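Local coordinates for hypothetical protein VC0714 (Vibrio cholerae O1 biovar eltor str. N16961, PDB 1U9D) that is of unknown function but belongs to the DUF1904 family grouped with the MIF (macrophage migration inhibitory factor) clan, at residues 32-43 with 84-93. Residues are numbered along the deposited sequence; the frame is centred on the assembly and turned at random.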
ATOM      1  N   LEU A  32       9.742  -1.851 -23.697  1.00 26.06           N
ATOM      2  CA  LEU A  32       9.876  -1.585 -22.273  1.00 27.21           C
ATOM      3  C   LEU A  32       8.544  -1.426 -21.551  1.00 26.52           C
ATOM      4  O   LEU A  32       8.400  -1.801 -20.390  1.00 26.84           O
ATOM      5  CB  LEU A  32      10.594  -0.262 -22.102  1.00 28.12           C
ATOM      6  CG  LEU A  32      11.796  -0.237 -21.212  1.00 33.64           C
ATOM      7  CD1 LEU A  32      12.557   1.009 -21.537  1.00 35.54           C
ATOM      8  CD2 LEU A  32      11.335  -0.255 -19.784  1.00 35.65           C
ATOM      9  N   VAL A  33       7.586  -0.815 -22.225  1.00 25.13           N
ATOM     10  CA  VAL A  33       6.421  -0.304 -21.524  1.00 24.77           C
ATOM     11  C   VAL A  33       5.630  -1.457 -20.909  1.00 24.30           C
ATOM     12  O   VAL A  33       5.351  -1.409 -19.726  1.00 23.35           O
ATOM     13  CB  VAL A  33       5.556   0.606 -22.400  1.00 25.02           C
ATOM     14  CG1 VAL A  33       4.133   0.742 -21.786  1.00 24.48           C
ATOM     15  CG2 VAL A  33       6.199   1.989 -22.517  1.00 24.75           C
ATOM     16  N   PRO A  34       5.322  -2.520 -21.649  1.00 24.47           N
ATOM     17  CA  PRO A  34       4.575  -3.634 -21.036  1.00 24.80           C
ATOM     18  C   PRO A  34       5.269  -4.287 -19.857  1.00 24.51           C
ATOM     19  O   PRO A  34       4.616  -4.618 -18.881  1.00 24.16           O
ATOM     20  CB  PRO A  34       4.447  -4.668 -22.156  1.00 24.94           C
ATOM     21  CG  PRO A  34       4.809  -3.963 -23.432  1.00 26.13           C
ATOM     22  CD  PRO A  34       5.614  -2.758 -23.071  1.00 24.87           C
ATOM     23  N   THR A  35       6.576  -4.468 -19.935  1.00 23.46           N
ATOM     24  CA  THR A  35       7.275  -5.093 -18.828  1.00 24.20           C
ATOM     25  C   THR A  35       7.397  -4.149 -17.640  1.00 22.97           C
ATOM     26  O   THR A  35       7.312  -4.578 -16.484  1.00 22.25           O
ATOM     27  CB  THR A  35       8.657  -5.624 -19.280  1.00 24.64           C
ATOM     28  OG1 THR A  35       9.468  -4.547 -19.748  1.00 28.05           O
ATOM     29  CG2 THR A  35       8.515  -6.498 -20.488  1.00 27.29           C
ATOM     30  N   LEU A  36       7.581  -2.858 -17.902  1.00 22.35           N
ATOM     31  CA  LEU A  36       7.623  -1.877 -16.812  1.00 21.62           C
ATOM     32  C   LEU A  36       6.296  -1.766 -16.100  1.00 20.37           C
ATOM     33  O   LEU A  36       6.243  -1.652 -14.882  1.00 20.28           O
ATOM     34  CB  LEU A  36       8.014  -0.485 -17.318  1.00 22.52           C
ATOM     35  CG  LEU A  36       9.384   0.030 -16.982  1.00 25.83           C
ATOM     36  CD1 LEU A  36       9.399   1.532 -17.294  1.00 27.17           C
ATOM     37  CD2 LEU A  36       9.741  -0.236 -15.552  1.00 26.98           C
ATOM     38  N   LEU A  37       5.209  -1.760 -16.847  1.00 18.88           N
ATOM     39  CA  LEU A  37       3.891  -1.673 -16.234  1.00 19.34           C
ATOM     40  C   LEU A  37       3.650  -2.859 -15.285  1.00 19.85           C
ATOM     41  O   LEU A  37       3.174  -2.686 -14.163  1.00 19.38           O
ATOM     42  CB  LEU A  37       2.791  -1.601 -17.309  1.00 19.43           C
ATOM     43  CG  LEU A  37       1.374  -1.516 -16.775  1.00 20.45           C
ATOM     44  CD1 LEU A  37       1.219  -0.370 -15.786  1.00 20.99           C
ATOM     45  CD2 LEU A  37       0.397  -1.364 -17.930  1.00 22.56           C
ATOM     46  N   ASN A  38       4.013  -4.054 -15.728  1.00 20.55           N
ATOM     47  CA  ASN A  38       3.889  -5.249 -14.915  1.00 21.32           C
ATOM     48  C   ASN A  38       4.664  -5.108 -13.608  1.00 21.11           C
ATOM     49  O   ASN A  38       4.108  -5.303 -12.524  1.00 20.86           O
ATOM     50  CB  ASN A  38       4.403  -6.479 -15.665  1.00 21.99           C
ATOM     51  CG  ASN A  38       3.467  -6.944 -16.758  1.00 24.45           C
ATOM     52  OD1 ASN A  38       2.278  -6.652 -16.756  1.00 26.36           O
ATOM     53  ND2 ASN A  38       4.019  -7.690 -17.704  1.00 27.44           N
ATOM     54  N   GLU A  39       5.933  -4.737 -13.709  1.00 21.42           N
ATOM     55  CA  GLU A  39       6.787  -4.631 -12.526  1.00 22.47           C
ATOM     56  C   GLU A  39       6.418  -3.481 -11.580  1.00 22.28           C
ATOM     57  O   GLU A  39       6.369  -3.681 -10.357  1.00 21.87           O
ATOM     58  CB  GLU A  39       8.279  -4.593 -12.892  1.00 23.79           C
ATOM     59  CG  GLU A  39       9.140  -5.038 -11.717  1.00 28.63           C
ATOM     60  CD  GLU A  39      10.616  -5.256 -12.023  1.00 36.10           C
ATOM     61  OE1 GLU A  39      11.057  -5.041 -13.172  1.00 40.26           O
ATOM     62  OE2 GLU A  39      11.351  -5.645 -11.080  1.00 38.98           O
ATOM     63  N   LEU A  40       6.126  -2.299 -12.116  1.00 21.22           N
ATOM     64  CA  LEU A  40       5.764  -1.151 -11.265  1.00 21.42           C
ATOM     65  C   LEU A  40       4.411  -1.302 -10.585  1.00 22.41           C
ATOM     66  O   LEU A  40       4.251  -0.928  -9.427  1.00 22.78           O
ATOM     67  CB  LEU A  40       5.805   0.150 -12.056  1.00 20.71           C
ATOM     68  CG  LEU A  40       7.190   0.526 -12.576  1.00 22.21           C
ATOM     69  CD1 LEU A  40       7.114   1.790 -13.432  1.00 22.44           C
ATOM     70  CD2 LEU A  40       8.165   0.727 -11.426  1.00 24.45           C
ATOM     71  N   SER A  41       3.429  -1.856 -11.276  1.00 23.57           N
ATOM     72  CA  SER A  41       2.104  -1.961 -10.670  1.00 24.37           C
ATOM     73  C   SER A  41       2.133  -2.966  -9.511  1.00 25.51           C
ATOM     74  O   SER A  41       1.489  -2.743  -8.489  1.00 25.16           O
ATOM     75  CB  SER A  41       1.022  -2.277 -11.702  1.00 24.45           C
ATOM     76  OG  SER A  41       1.284  -3.475 -12.373  1.00 25.81           O
ATOM     77  N   SER A  42       2.911  -4.039  -9.670  1.00 26.40           N
ATOM     78  CA  SER A  42       3.159  -5.009  -8.601  1.00 27.87           C
ATOM     79  C   SER A  42       3.913  -4.389  -7.437  1.00 28.13           C
ATOM     80  O   SER A  42       3.513  -4.509  -6.270  1.00 29.03           O
ATOM     81  CB  SER A  42       4.009  -6.168  -9.117  1.00 28.13           C
ATOM     82  OG  SER A  42       3.328  -6.902 -10.104  1.00 32.14           O
ATOM     83  N   LEU A  43       5.019  -3.738  -7.761  1.00 27.64           N
ATOM     84  CA  LEU A  43       5.861  -3.125  -6.752  1.00 27.72           C
ATOM     85  C   LEU A  43       5.111  -2.118  -5.890  1.00 27.60           C
ATOM     86  O   LEU A  43       5.285  -2.108  -4.690  1.00 26.64           O
ATOM     87  CB  LEU A  43       7.039  -2.437  -7.401  1.00 28.41           C
ATOM     88  CG  LEU A  43       7.986  -1.800  -6.399  1.00 29.90           C
ATOM     89  CD1 LEU A  43       8.787  -2.896  -5.685  1.00 31.04           C
ATOM     90  CD2 LEU A  43       8.870  -0.794  -7.081  1.00 32.61           C
ATOM     91  N   GLN A  84      13.600   2.487  -4.961  1.00 21.72           N
ATOM     92  CA  GLN A  84      13.291   1.189  -5.564  1.00 22.19           C
ATOM     93  C   GLN A  84      12.757   1.317  -6.977  1.00 20.79           C
ATOM     94  O   GLN A  84      13.088   0.527  -7.866  1.00 20.53           O
ATOM     95  CB  GLN A  84      12.287   0.431  -4.690  1.00 23.14           C
ATOM     96  CG  GLN A  84      12.953  -0.367  -3.578  1.00 30.00           C
ATOM     97  CD  GLN A  84      13.124  -1.810  -3.980  1.00 35.93           C
ATOM     98  OE1 GLN A  84      12.149  -2.587  -3.981  1.00 39.89           O
ATOM     99  NE2 GLN A  84      14.338  -2.170  -4.383  1.00 38.18           N
ATOM    100  N   ILE A  85      11.931   2.335  -7.194  1.00 19.71           N
ATOM    101  CA  ILE A  85      11.376   2.568  -8.516  1.00 18.71           C
ATOM    102  C   ILE A  85      12.458   2.904  -9.491  1.00 17.70           C
ATOM    103  O   ILE A  85      12.446   2.428 -10.620  1.00 18.24           O
ATOM    104  CB  ILE A  85      10.319   3.681  -8.501  1.00 18.95           C
ATOM    105  CG1 ILE A  85       9.120   3.274  -7.675  1.00 19.49           C
ATOM    106  CG2 ILE A  85       9.884   4.006  -9.938  1.00 19.64           C
ATOM    107  CD1 ILE A  85       8.276   4.441  -7.253  1.00 23.62           C
ATOM    108  N   ALA A  86      13.363   3.782  -9.079  1.00 18.08           N
ATOM    109  CA  ALA A  86      14.484   4.145  -9.895  1.00 18.85           C
ATOM    110  C   ALA A  86      15.276   2.896 -10.249  1.00 20.01           C
ATOM    111  O   ALA A  86      15.719   2.736 -11.374  1.00 19.47           O
ATOM    112  CB  ALA A  86      15.361   5.138  -9.164  1.00 18.51           C
ATOM    113  N   GLN A  87      15.456   2.010  -9.290  1.00 22.12           N
ATOM    114  CA  GLN A  87      16.217   0.784  -9.562  1.00 23.83           C
ATOM    115  C   GLN A  87      15.514  -0.151 -10.563  1.00 23.55           C
ATOM    116  O   GLN A  87      16.171  -0.687 -11.454  1.00 23.69           O
ATOM    117  CB  GLN A  87      16.587   0.069  -8.270  1.00 25.39           C
ATOM    118  CG  GLN A  87      17.757  -0.933  -8.391  1.00 30.24           C
ATOM    119  CD  GLN A  87      19.071  -0.270  -8.825  1.00 35.83           C
ATOM    120  OE1 GLN A  87      19.710   0.429  -8.028  1.00 39.69           O
ATOM    121  NE2 GLN A  87      19.460  -0.469 -10.096  1.00 38.58           N
ATOM    122  N   VAL A  88      14.196  -0.291 -10.469  1.00 23.27           N
ATOM    123  CA  VAL A  88      13.424  -1.108 -11.427  1.00 23.27           C
ATOM    124  C   VAL A  88      13.523  -0.587 -12.869  1.00 22.08           C
ATOM    125  O   VAL A  88      13.811  -1.334 -13.808  1.00 22.88           O
ATOM    126  CB  VAL A  88      11.937  -1.189 -11.037  1.00 23.74           C
ATOM    127  CG1 VAL A  88      11.100  -1.812 -12.191  1.00 24.31           C
ATOM    128  CG2 VAL A  88      11.766  -1.964  -9.742  1.00 23.97           C
ATOM    129  N   ILE A  89      13.317   0.714 -13.037  1.00 21.25           N
ATOM    130  CA  ILE A  89      13.362   1.343 -14.343  1.00 20.83           C
ATOM    131  C   ILE A  89      14.755   1.167 -14.923  1.00 20.92           C
ATOM    132  O   ILE A  89      14.913   0.856 -16.077  1.00 20.30           O
ATOM    133  CB  ILE A  89      13.004   2.848 -14.243  1.00 20.72           C
ATOM    134  CG1 ILE A  89      11.525   3.027 -13.906  1.00 19.96           C
ATOM    135  CG2 ILE A  89      13.286   3.553 -15.544  1.00 20.98           C
ATOM    136  CD1 ILE A  89      11.118   4.495 -13.569  1.00 21.13           C
ATOM    137  N   THR A  90      15.773   1.376 -14.100  1.00 21.34           N
ATOM    138  CA  THR A  90      17.136   1.305 -14.569  1.00 22.46           C
ATOM    139  C   THR A  90      17.496  -0.086 -15.046  1.00 23.48           C
ATOM    140  O   THR A  90      18.047  -0.250 -16.143  1.00 24.36           O
ATOM    141  CB  THR A  90      18.068   1.773 -13.452  1.00 23.16           C
ATOM    142  OG1 THR A  90      17.759   3.146 -13.159  1.00 23.13           O
ATOM    143  CG2 THR A  90      19.498   1.792 -13.920  1.00 23.96           C
ATOM    144  N   ASP A  91      17.123  -1.071 -14.249  1.00 24.90           N
ATOM    145  CA  ASP A  91      17.360  -2.477 -14.544  1.00 26.60           C
ATOM    146  C   ASP A  91      16.660  -2.957 -15.815  1.00 26.31           C
ATOM    147  O   ASP A  91      17.277  -3.625 -16.647  1.00 26.72           O
ATOM    148  CB  ASP A  91      16.997  -3.328 -13.316  1.00 27.12           C
ATOM    149  CG  ASP A  91      18.082  -3.276 -12.234  1.00 33.24           C
ATOM    150  OD1 ASP A  91      19.203  -2.786 -12.538  1.00 40.63           O
ATOM    151  OD2 ASP A  91      17.926  -3.690 -11.054  1.00 40.23           O
ATOM    152  N   GLN A  92      15.409  -2.573 -16.025  1.00 25.64           N
ATOM    153  CA  GLN A  92      14.741  -2.916 -17.275  1.00 25.69           C
ATOM    154  C   GLN A  92      15.364  -2.268 -18.508  1.00 26.01           C
ATOM    155  O   GLN A  92      15.585  -2.934 -19.524  1.00 25.90           O
ATOM    156  CB  GLN A  92      13.265  -2.583 -17.173  1.00 26.03           C
ATOM    157  CG  GLN A  92      12.590  -3.460 -16.126  1.00 27.90           C
ATOM    158  CD  GLN A  92      11.159  -3.802 -16.452  1.00 31.08           C
ATOM    159  OE1 GLN A  92      10.477  -4.432 -15.641  1.00 34.44           O
ATOM    160  NE2 GLN A  92      10.684  -3.369 -17.612  1.00 31.72           N
ATOM    161  N   ILE A  93      15.686  -0.980 -18.424  1.00 26.05           N
ATOM    162  CA  ILE A  93      16.363  -0.307 -19.522  1.00 27.60           C
ATOM    163  C   ILE A  93      17.730  -0.957 -19.812  1.00 28.10           C
ATOM    164  O   ILE A  93      18.104  -1.089 -20.966  1.00 28.48           O
ATOM    165  CB  ILE A  93      16.500   1.224 -19.259  1.00 28.18           C
ATOM    166  CG1 ILE A  93      15.295   1.978 -19.815  1.00 30.13           C
ATOM    167  CG2 ILE A  93      17.722   1.793 -19.928  1.00 29.03           C
ATOM    168  CD1 ILE A  93      14.363   2.498 -18.784  1.00 32.01           C
TER
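L32 meets the Q92-I93 turn of the partner helix through both branches: CD2 lies against the side chain of Q92, and its CD1 packs on CG1 of I93 at 3.4 Å, tighter than usual for two carbons. One turn on, T35 lies alongside Q92, the two side chains running in opposite senses, with its CB and OG1 facing the glutamine amide. The glutamine side chain, bent at its second torsion, is a knob in a hole lined by L32, T35, L36 and E39. L36 brings CD2 against two consecutive residues, 4.0 Å from V88 CG1 and 4.1 Å from I89 CG1. E39 runs nearly straight, with CG trans to the backbone N (chi1 -157°), and lays its carboxylate over V88; its OE1 stands 3.4 Å from V88 CG1. V88 is the second knob, seated among L36, E39, L40 and L43. L40 crosses I85 at about a right angle, its CD2 4.0 Å from I85 CG2, and L43 CD2 ends between I85 and V88. The axes of segments 32-43 and 84-93 approach to 10.5 Å and run nearly antiparallel, at 157°. Helices 26-44 and 79-97 thus lie side by side on one face of the four-stranded sheet, as in the beta-alpha-beta units of MIF-like folds: L36, L40 and I89 rest on L19 of the inner strand 18-22, while I85 and I89 reach strands 69-74 and 104-109.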